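Local structure of glucose-6-phosphate isomerase like protein (Thermus thermophilus, 1WIW) at residues Leu42-Gly47 / Ala78-Leu83; Val102-Pro105 / Leu109-Tyr112; Leu67-Gly70 / Glu76-Gly79. The protein may bind phosphorylated sugars and interconvert them as a glucose-6-phosphate or mannose-6-phosphate isomerase. All coordinates share one frame; numbering follows the deposited sequence.

Contact 1 (Leu42-Gly47 / Ala78-Leu83); sequences LGYGEG and AGMALL
The phenol of Tyr44 meets Met80 through its hydroxyl rather than through a face of the ring: OH stands 3.4 Å from Met80 CG, the two side chains crossing at about a right angle. Beside this approach, the side chains of Glu76 and Asp73 lie against Tyr44. Leu42, two residues back on the same strand, supplies the apolar half of the contact, with its CD2 methyl 3.7 Å from Met80 CG. That methyl gets there because Leu42 CG is anti to the backbone N (chi1 -178°). This is packing at the outer margin of an α/β layer of the SIS type, in which helix 76-83 lies against a parallel sheet with 39-45 as one of its two edge strands. Past Tyr44 that strand ends in a type II' turn, closed by the bond from Gly47 N to Tyr44 O (2.9 Å), and Gly45 takes the positive phi of the turn. Met80, present as selenomethionine, touches the strand only at its base. Its chain bends at chi2 and chi3, so that SE leads away from Leu42 and Tyr44, while the side chain also packs on Trp59.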
ATOM      1  N   LEU B  42      13.224 -11.727  -5.284  1.00 16.83           N
ATOM      2  CA  LEU B  42      12.607 -11.272  -4.047  1.00 16.67           C
ATOM      3  C   LEU B  42      13.318  -9.960  -3.750  1.00 14.92           C
ATOM      4  O   LEU B  42      14.537  -9.937  -3.604  1.00 15.98           O
ATOM      5  CB  LEU B  42      12.858 -12.285  -2.929  1.00 19.37           C
ATOM      6  CG  LEU B  42      12.249 -12.001  -1.555  1.00 21.83           C
ATOM      7  CD1 LEU B  42      10.742 -11.834  -1.671  1.00 23.72           C
ATOM      8  CD2 LEU B  42      12.585 -13.148  -0.622  1.00 24.11           C
ATOM      9  N   GLY B  43      12.568  -8.867  -3.677  1.00 13.87           N
ATOM     10  CA  GLY B  43      13.201  -7.587  -3.435  1.00 12.27           C
ATOM     11  C   GLY B  43      12.829  -6.866  -2.158  1.00 13.19           C
ATOM     12  O   GLY B  43      11.764  -7.090  -1.585  1.00 12.16           O
ATOM     13  N   TYR B  44      13.733  -5.991  -1.724  1.00 12.81           N
ATOM     14  CA  TYR B  44      13.555  -5.192  -0.520  1.00 13.46           C
ATOM     15  C   TYR B  44      13.986  -3.760  -0.814  1.00 12.96           C
ATOM     16  O   TYR B  44      14.880  -3.531  -1.634  1.00 12.39           O
ATOM     17  CB  TYR B  44      14.409  -5.749   0.620  1.00 15.51           C
ATOM     18  CG  TYR B  44      14.150  -7.209   0.909  1.00 18.42           C
ATOM     19  CD1 TYR B  44      14.776  -8.210   0.170  1.00 18.38           C
ATOM     20  CD2 TYR B  44      13.251  -7.588   1.903  1.00 19.43           C
ATOM     21  CE1 TYR B  44      14.514  -9.556   0.419  1.00 20.82           C
ATOM     22  CE2 TYR B  44      12.981  -8.925   2.158  1.00 19.63           C
ATOM     23  CZ  TYR B  44      13.614  -9.903   1.414  1.00 22.19           C
ATOM     24  OH  TYR B  44      13.343 -11.227   1.672  1.00 26.76           O
ATOM     25  N   GLY B  45      13.346  -2.804  -0.147  1.00 10.91           N
ATOM     26  CA  GLY B  45      13.690  -1.406  -0.340  1.00 10.42           C
ATOM     27  C   GLY B  45      13.697  -0.965  -1.791  1.00  9.86           C
ATOM     28  O   GLY B  45      12.686  -1.080  -2.483  1.00  8.28           O
ATOM     29  N   GLU B  46      14.847  -0.465  -2.244  1.00  9.14           N
ATOM     30  CA  GLU B  46      15.025   0.020  -3.609  1.00  9.21           C
ATOM     31  C   GLU B  46      14.917  -1.076  -4.659  1.00  9.44           C
ATOM     32  O   GLU B  46      14.943  -0.794  -5.856  1.00  8.47           O
ATOM     33  CB  GLU B  46      16.383   0.723  -3.743  1.00 10.60           C
ATOM     34  CG  GLU B  46      16.465   2.071  -3.016  1.00 12.01           C
ATOM     35  CD  GLU B  46      17.866   2.679  -3.037  1.00 12.16           C
ATOM     36  OE1 GLU B  46      18.674   2.301  -3.916  1.00 10.14           O
ATOM     37  OE2 GLU B  46      18.149   3.547  -2.178  1.00  7.75           O
ATOM     38  N   GLY B  47      14.796  -2.325  -4.215  1.00  9.31           N
ATOM     39  CA  GLY B  47      14.689  -3.423  -5.157  1.00  8.24           C
ATOM     40  C   GLY B  47      13.319  -4.081  -5.219  1.00 10.32           C
ATOM     41  O   GLY B  47      13.056  -4.883  -6.118  1.00 11.62           O
ATOM     42  N   ALA B  78      19.152 -12.024   4.604  1.00 30.04           N
ATOM     43  CA  ALA B  78      20.104 -13.077   4.929  1.00 30.50           C
ATOM     44  C   ALA B  78      19.375 -14.375   5.239  1.00 31.64           C
ATOM     45  O   ALA B  78      19.844 -15.460   4.898  1.00 32.09           O
ATOM     46  CB  ALA B  78      20.956 -12.660   6.115  1.00 30.46           C
ATOM     47  N   GLY B  79      18.224 -14.255   5.890  1.00 33.31           N
ATOM     48  CA  GLY B  79      17.449 -15.431   6.232  1.00 34.94           C
ATOM     49  C   GLY B  79      17.031 -16.182   4.986  1.00 36.34           C
ATOM     50  O   GLY B  79      17.326 -17.370   4.840  1.00 36.58           O
HETATM   51  N   MSE B  80      16.347 -15.488   4.081  1.00 36.11           N
HETATM   52  CA  MSE B  80      15.893 -16.100   2.838  1.00 37.51           C
HETATM   53  C   MSE B  80      17.061 -16.752   2.108  1.00 36.94           C
HETATM   54  O   MSE B  80      16.916 -17.826   1.522  1.00 37.14           O
HETATM   55  CB  MSE B  80      15.239 -15.052   1.938  1.00 39.05           C
HETATM   56  CG  MSE B  80      14.011 -14.409   2.544  1.00 41.53           C
HETATM   57 SE   MSE B  80      12.694 -15.716   3.068  1.00 46.50          SE
HETATM   58  CE  MSE B  80      13.160 -15.870   4.935  1.00 44.48           C
ATOM     59  N   ALA B  81      18.215 -16.097   2.148  1.00 36.62           N
ATOM     60  CA  ALA B  81      19.408 -16.621   1.501  1.00 37.18           C
ATOM     61  C   ALA B  81      19.725 -17.980   2.111  1.00 38.74           C
ATOM     62  O   ALA B  81      20.019 -18.945   1.402  1.00 38.39           O
ATOM     63  CB  ALA B  81      20.572 -15.670   1.708  1.00 35.10           C
ATOM     64  N   LEU B  82      19.654 -18.044   3.435  1.00 40.25           N
ATOM     65  CA  LEU B  82      19.927 -19.275   4.160  1.00 41.93           C
ATOM     66  C   LEU B  82      18.905 -20.338   3.756  1.00 42.60           C
ATOM     67  O   LEU B  82      19.272 -21.462   3.415  1.00 43.06           O
ATOM     68  CB  LEU B  82      19.860 -19.013   5.666  1.00 42.67           C
ATOM     69  CG  LEU B  82      20.602 -19.991   6.574  1.00 44.02           C
ATOM     70  CD1 LEU B  82      22.082 -20.006   6.212  1.00 43.55           C
ATOM     71  CD2 LEU B  82      20.412 -19.575   8.024  1.00 43.68           C
ATOM     72  N   LEU B  83      17.626 -19.978   3.793  1.00 43.21           N
ATOM     73  CA  LEU B  83      16.563 -20.901   3.404  1.00 44.86           C
ATOM     74  C   LEU B  83      16.864 -21.487   2.030  1.00 45.50           C
ATOM     75  O   LEU B  83      16.689 -22.683   1.800  1.00 46.43           O
ATOM     76  CB  LEU B  83      15.211 -20.180   3.362  1.00 45.66           C
ATOM     77  CG  LEU B  83      14.332 -20.239   4.612  1.00 46.48           C
ATOM     78  CD1 LEU B  83      13.828 -21.662   4.797  1.00 47.72           C
ATOM     79  CD2 LEU B  83      15.114 -19.774   5.835  1.00 46.53           C
TER

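Contact 2 (Val102-Pro105 / Leu109-Tyr112); sequences VHIP and LAPY
Ile104 and Ala110 show how a short connection can be closed by two methyl groups. From CB of Ile104, which points toward segment 109-112, the side chain splits. The CG2 branch, anti to the backbone N, takes the inner course and stops 4.0 Å from Ala110 CB. The other branch turns back: CG1 lies beside the backbone N (chi1 -68°), and the second bend carries CD1 away from Ala110 to within 3.8 Å of Val102 CG1. The Ile104 side chain also packs on Pro29 and on Val94 of the adjacent strand 90-95. Pro105 adds its backbone, with its O atom 4.2 Å from Ala110 CB, while its ring faces another way: CD sits 3.8 Å above one face of the His103 imidazole, offset toward the rim. His103 NE2 is hydrogen-bonded to Phe96 O. Thus the last, short strand of the four-stranded parallel sheet passes into the chain leading to helix 110-121. On the helix side, Tyr112 N bonds back to Leu109 O (3.1 Å) at the start of the helix, and Ser107 OG accepts a bond from Leu109 N. No hydrogen bond spans segments 102-105 and 109-112, which implies that the contact rests on van der Waals packing of the Ala110 methyl against the Ile104 methyl and the Pro105 carbonyl oxygen.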
ATOM      1  N   VAL B 102      26.308  -8.319  -6.944  1.00 20.98           N
ATOM      2  CA  VAL B 102      26.106  -7.267  -7.937  1.00 18.53           C
ATOM      3  C   VAL B 102      25.739  -5.991  -7.177  1.00 18.24           C
ATOM      4  O   VAL B 102      24.730  -5.939  -6.472  1.00 14.66           O
ATOM      5  CB  VAL B 102      24.981  -7.637  -8.920  1.00 18.30           C
ATOM      6  CG1 VAL B 102      24.833  -6.555  -9.978  1.00 19.30           C
ATOM      7  CG2 VAL B 102      25.294  -8.969  -9.577  1.00 19.41           C
ATOM      8  N   HIS B 103      26.557  -4.958  -7.340  1.00 16.86           N
ATOM      9  CA  HIS B 103      26.362  -3.711  -6.615  1.00 17.96           C
ATOM     10  C   HIS B 103      25.536  -2.613  -7.289  1.00 17.48           C
ATOM     11  O   HIS B 103      25.737  -2.274  -8.458  1.00 15.18           O
ATOM     12  CB  HIS B 103      27.728  -3.141  -6.224  1.00 20.25           C
ATOM     13  CG  HIS B 103      27.659  -2.072  -5.181  1.00 26.01           C
ATOM     14  ND1 HIS B 103      28.312  -0.865  -5.308  1.00 28.36           N
ATOM     15  CD2 HIS B 103      27.006  -2.023  -3.995  1.00 27.91           C
ATOM     16  CE1 HIS B 103      28.062  -0.117  -4.248  1.00 29.45           C
ATOM     17  NE2 HIS B 103      27.271  -0.796  -3.436  1.00 29.01           N
ATOM     18  N   ILE B 104      24.591  -2.075  -6.525  1.00 16.48           N
ATOM     19  CA  ILE B 104      23.735  -0.982  -6.969  1.00 14.70           C
ATOM     20  C   ILE B 104      23.640  -0.036  -5.778  1.00 14.26           C
ATOM     21  O   ILE B 104      22.868  -0.271  -4.846  1.00 14.28           O
ATOM     22  CB  ILE B 104      22.300  -1.445  -7.340  1.00 13.86           C
ATOM     23  CG1 ILE B 104      22.322  -2.319  -8.593  1.00 13.49           C
ATOM     24  CG2 ILE B 104      21.415  -0.223  -7.618  1.00 10.73           C
ATOM     25  CD1 ILE B 104      23.012  -3.639  -8.420  1.00 21.71           C
ATOM     26  N   PRO B 105      24.450   1.032  -5.777  1.00 15.39           N
ATOM     27  CA  PRO B 105      24.427   1.994  -4.674  1.00 15.30           C
ATOM     28  C   PRO B 105      23.053   2.645  -4.460  1.00 14.42           C
ATOM     29  O   PRO B 105      22.222   2.699  -5.370  1.00 12.58           O
ATOM     30  CB  PRO B 105      25.521   2.999  -5.059  1.00 17.15           C
ATOM     31  CG  PRO B 105      25.605   2.880  -6.556  1.00 20.85           C
ATOM     32  CD  PRO B 105      25.470   1.394  -6.777  1.00 16.12           C
ATOM     33  N   LEU B 109      16.502   6.623  -7.734  1.00  3.40           N
ATOM     34  CA  LEU B 109      16.322   6.099  -9.089  1.00  6.37           C
ATOM     35  C   LEU B 109      16.785   4.650  -9.258  1.00  8.41           C
ATOM     36  O   LEU B 109      16.667   4.074 -10.343  1.00  7.52           O
ATOM     37  CB  LEU B 109      17.067   6.992 -10.092  1.00  4.86           C
ATOM     38  CG  LEU B 109      16.805   8.493  -9.933  1.00  6.63           C
ATOM     39  CD1 LEU B 109      17.568   9.258 -11.011  1.00  7.15           C
ATOM     40  CD2 LEU B 109      15.302   8.774 -10.027  1.00  4.76           C
ATOM     41  N   ALA B 110      17.299   4.052  -8.189  1.00  9.06           N
ATOM     42  CA  ALA B 110      17.772   2.676  -8.271  1.00  9.20           C
ATOM     43  C   ALA B 110      16.738   1.664  -8.799  1.00  9.19           C
ATOM     44  O   ALA B 110      17.112   0.656  -9.400  1.00  7.71           O
ATOM     45  CB  ALA B 110      18.303   2.224  -6.912  1.00  9.78           C
ATOM     46  N   PRO B 111      15.429   1.907  -8.582  1.00  8.73           N
ATOM     47  CA  PRO B 111      14.462   0.929  -9.095  1.00  7.74           C
ATOM     48  C   PRO B 111      14.659   0.625 -10.578  1.00  8.10           C
ATOM     49  O   PRO B 111      14.537  -0.523 -11.005  1.00  6.56           O
ATOM     50  CB  PRO B 111      13.121   1.587  -8.799  1.00  8.07           C
ATOM     51  CG  PRO B 111      13.392   2.243  -7.474  1.00  8.03           C
ATOM     52  CD  PRO B 111      14.754   2.897  -7.722  1.00 10.24           C
ATOM     53  N   TYR B 112      14.962   1.652 -11.364  1.00  7.91           N
ATOM     54  CA  TYR B 112      15.195   1.446 -12.789  1.00  7.64           C
ATOM     55  C   TYR B 112      16.401   0.540 -13.001  1.00  6.88           C
ATOM     56  O   TYR B 112      16.374  -0.353 -13.847  1.00  8.79           O
ATOM     57  CB  TYR B 112      15.436   2.777 -13.512  1.00  5.81           C
ATOM     58  CG  TYR B 112      16.085   2.609 -14.887  1.00  6.69           C
ATOM     59  CD1 TYR B 112      17.473   2.582 -15.027  1.00  5.68           C
ATOM     60  CD2 TYR B 112      15.307   2.412 -16.032  1.00  5.88           C
ATOM     61  CE1 TYR B 112      18.077   2.358 -16.280  1.00  6.60           C
ATOM     62  CE2 TYR B 112      15.897   2.184 -17.285  1.00  7.52           C
ATOM     63  CZ  TYR B 112      17.282   2.157 -17.399  1.00  7.90           C
ATOM     64  OH  TYR B 112      17.868   1.917 -18.624  1.00  5.68           O
TER

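Contact 3 (Leu67-Gly70 / Glu76-Gly79); sequences LLEG and EAAG
Ala77 meets Glu69 with its methyl and Leu67 with its carbonyl, the two partners being alternate residues of one strand whose side chains both project toward the helix. The example is a β-loop-α unit of the SIS-type α/β fold: strand 64-70, in the middle of a parallel sheet, is followed after a short loop by helix 76-83, which folds back over it. Taking the helix in order, Glu76 turns its side chain to Tyr44 of the neighbouring strand, leaving the approach to strand 64-70 to the next residue. Ala77 lies nearest, its CA 6.7 Å from that of Glu69. Its backbone N is hydrogen-bonded to Asp73 OD1, and its methyl rests alongside the Glu69 chain, with CB 3.9 Å from Glu69 CG and 4.0 Å from Glu69 CD. Glu69 is extended beyond CG (chi2 -179°), which lays its methylene and carboxylate along the methyl; OE1 goes on to a salt bridge with Arg93 NE, which would offset the charge of this buried carboxylate. Ala78 points away from the strand, and Gly79 follows with a weak bond from its N to Glu76 O. In the strand, Leu68 and Glu69 each centre an inverse gamma turn; Gly70 N reaches Leu68 O at 3.0 Å. Leu67 CD2 comes to 3.4 Å from Ala77 O.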
ATOM      1  N   LEU B  67      18.137 -12.011  -5.187  1.00 18.10           N
ATOM      2  CA  LEU B  67      17.775 -11.367  -3.929  1.00 17.97           C
ATOM      3  C   LEU B  67      18.148  -9.894  -4.064  1.00 15.76           C
ATOM      4  O   LEU B  67      19.315  -9.540  -3.948  1.00 17.01           O
ATOM      5  CB  LEU B  67      18.562 -12.019  -2.791  1.00 19.91           C
ATOM      6  CG  LEU B  67      17.909 -12.183  -1.420  1.00 23.74           C
ATOM      7  CD1 LEU B  67      16.560 -12.872  -1.567  1.00 24.89           C
ATOM      8  CD2 LEU B  67      18.835 -13.000  -0.520  1.00 23.16           C
ATOM      9  N   LEU B  68      17.157  -9.044  -4.322  1.00 13.77           N
ATOM     10  CA  LEU B  68      17.403  -7.613  -4.498  1.00 14.42           C
ATOM     11  C   LEU B  68      17.402  -6.889  -3.154  1.00 15.14           C
ATOM     12  O   LEU B  68      16.373  -6.372  -2.711  1.00 14.71           O
ATOM     13  CB  LEU B  68      16.343  -7.016  -5.435  1.00 13.24           C
ATOM     14  CG  LEU B  68      16.073  -7.840  -6.703  1.00 14.52           C
ATOM     15  CD1 LEU B  68      15.120  -7.090  -7.625  1.00 15.73           C
ATOM     16  CD2 LEU B  68      17.382  -8.125  -7.422  1.00 14.32           C
ATOM     17  N   GLU B  69      18.569  -6.855  -2.517  1.00 14.18           N
ATOM     18  CA  GLU B  69      18.729  -6.233  -1.207  1.00 14.23           C
ATOM     19  C   GLU B  69      18.872  -4.721  -1.288  1.00 12.99           C
ATOM     20  O   GLU B  69      19.974  -4.180  -1.148  1.00 12.34           O
ATOM     21  CB  GLU B  69      19.947  -6.835  -0.506  1.00 16.50           C
ATOM     22  CG  GLU B  69      19.908  -8.349  -0.466  1.00 21.55           C
ATOM     23  CD  GLU B  69      21.102  -8.960   0.242  1.00 25.74           C
ATOM     24  OE1 GLU B  69      21.183 -10.208   0.282  1.00 28.87           O
ATOM     25  OE2 GLU B  69      21.953  -8.202   0.755  1.00 29.02           O
ATOM     26  N   GLY B  70      17.742  -4.049  -1.498  1.00 11.80           N
ATOM     27  CA  GLY B  70      17.731  -2.601  -1.615  1.00 10.75           C
ATOM     28  C   GLY B  70      17.539  -1.851  -0.311  1.00 10.74           C
ATOM     29  O   GLY B  70      17.179  -0.670  -0.323  1.00  9.05           O
ATOM     30  N   GLU B  76      16.163  -9.900   7.303  1.00 29.34           N
ATOM     31  CA  GLU B  76      15.401 -10.920   6.591  1.00 31.60           C
ATOM     32  C   GLU B  76      16.118 -11.459   5.355  1.00 31.99           C
ATOM     33  O   GLU B  76      16.160 -12.671   5.136  1.00 33.00           O
ATOM     34  CB  GLU B  76      14.025 -10.381   6.187  1.00 34.40           C
ATOM     35  CG  GLU B  76      13.193 -11.391   5.409  1.00 37.60           C
ATOM     36  CD  GLU B  76      11.748 -10.969   5.249  1.00 40.43           C
ATOM     37  OE1 GLU B  76      11.490  -9.920   4.625  1.00 42.47           O
ATOM     38  OE2 GLU B  76      10.865 -11.694   5.754  1.00 43.57           O
ATOM     39  N   ALA B  77      16.678 -10.563   4.548  1.00 31.27           N
ATOM     40  CA  ALA B  77      17.382 -10.959   3.330  1.00 30.24           C
ATOM     41  C   ALA B  77      18.326 -12.131   3.568  1.00 30.16           C
ATOM     42  O   ALA B  77      18.308 -13.112   2.826  1.00 30.29           O
ATOM     43  CB  ALA B  77      18.159  -9.777   2.767  1.00 28.82           C
ATOM     44  N   ALA B  78      19.152 -12.024   4.604  1.00 30.04           N
ATOM     45  CA  ALA B  78      20.104 -13.077   4.929  1.00 30.50           C
ATOM     46  C   ALA B  78      19.375 -14.375   5.239  1.00 31.64           C
ATOM     47  O   ALA B  78      19.844 -15.460   4.898  1.00 32.09           O
ATOM     48  CB  ALA B  78      20.956 -12.660   6.115  1.00 30.46           C
ATOM     49  N   GLY B  79      18.224 -14.255   5.890  1.00 33.31           N
ATOM     50  CA  GLY B  79      17.449 -15.431   6.232  1.00 34.94           C
ATOM     51  C   GLY B  79      17.031 -16.182   4.986  1.00 36.34           C
ATOM     52  O   GLY B  79      17.326 -17.370   4.840  1.00 36.58           O
TER

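From the N terminus, strand 39-45 opens contact 1, and strand 64-70 then opens contact 3 inside the same loop. Both close on helix 76-83, where they share Ala78 and Gly79: the short 67-70/76-79 closure starts within the longer 42-47/78-83 one, and their centres lie about 2 Å apart. The two strands are themselves neighbours, joined by backbone bonds of Leu68 with Leu42 and Tyr44. Contact 2 follows in series, closing the short connection from strand 102-103 to helix 110-121, with three residues between its segments and its centre about 15 Å from that of contact 1. Glu46 bridges this gap by packing against Ala110, bringing the turn after the first strand to the start of helix 110-121.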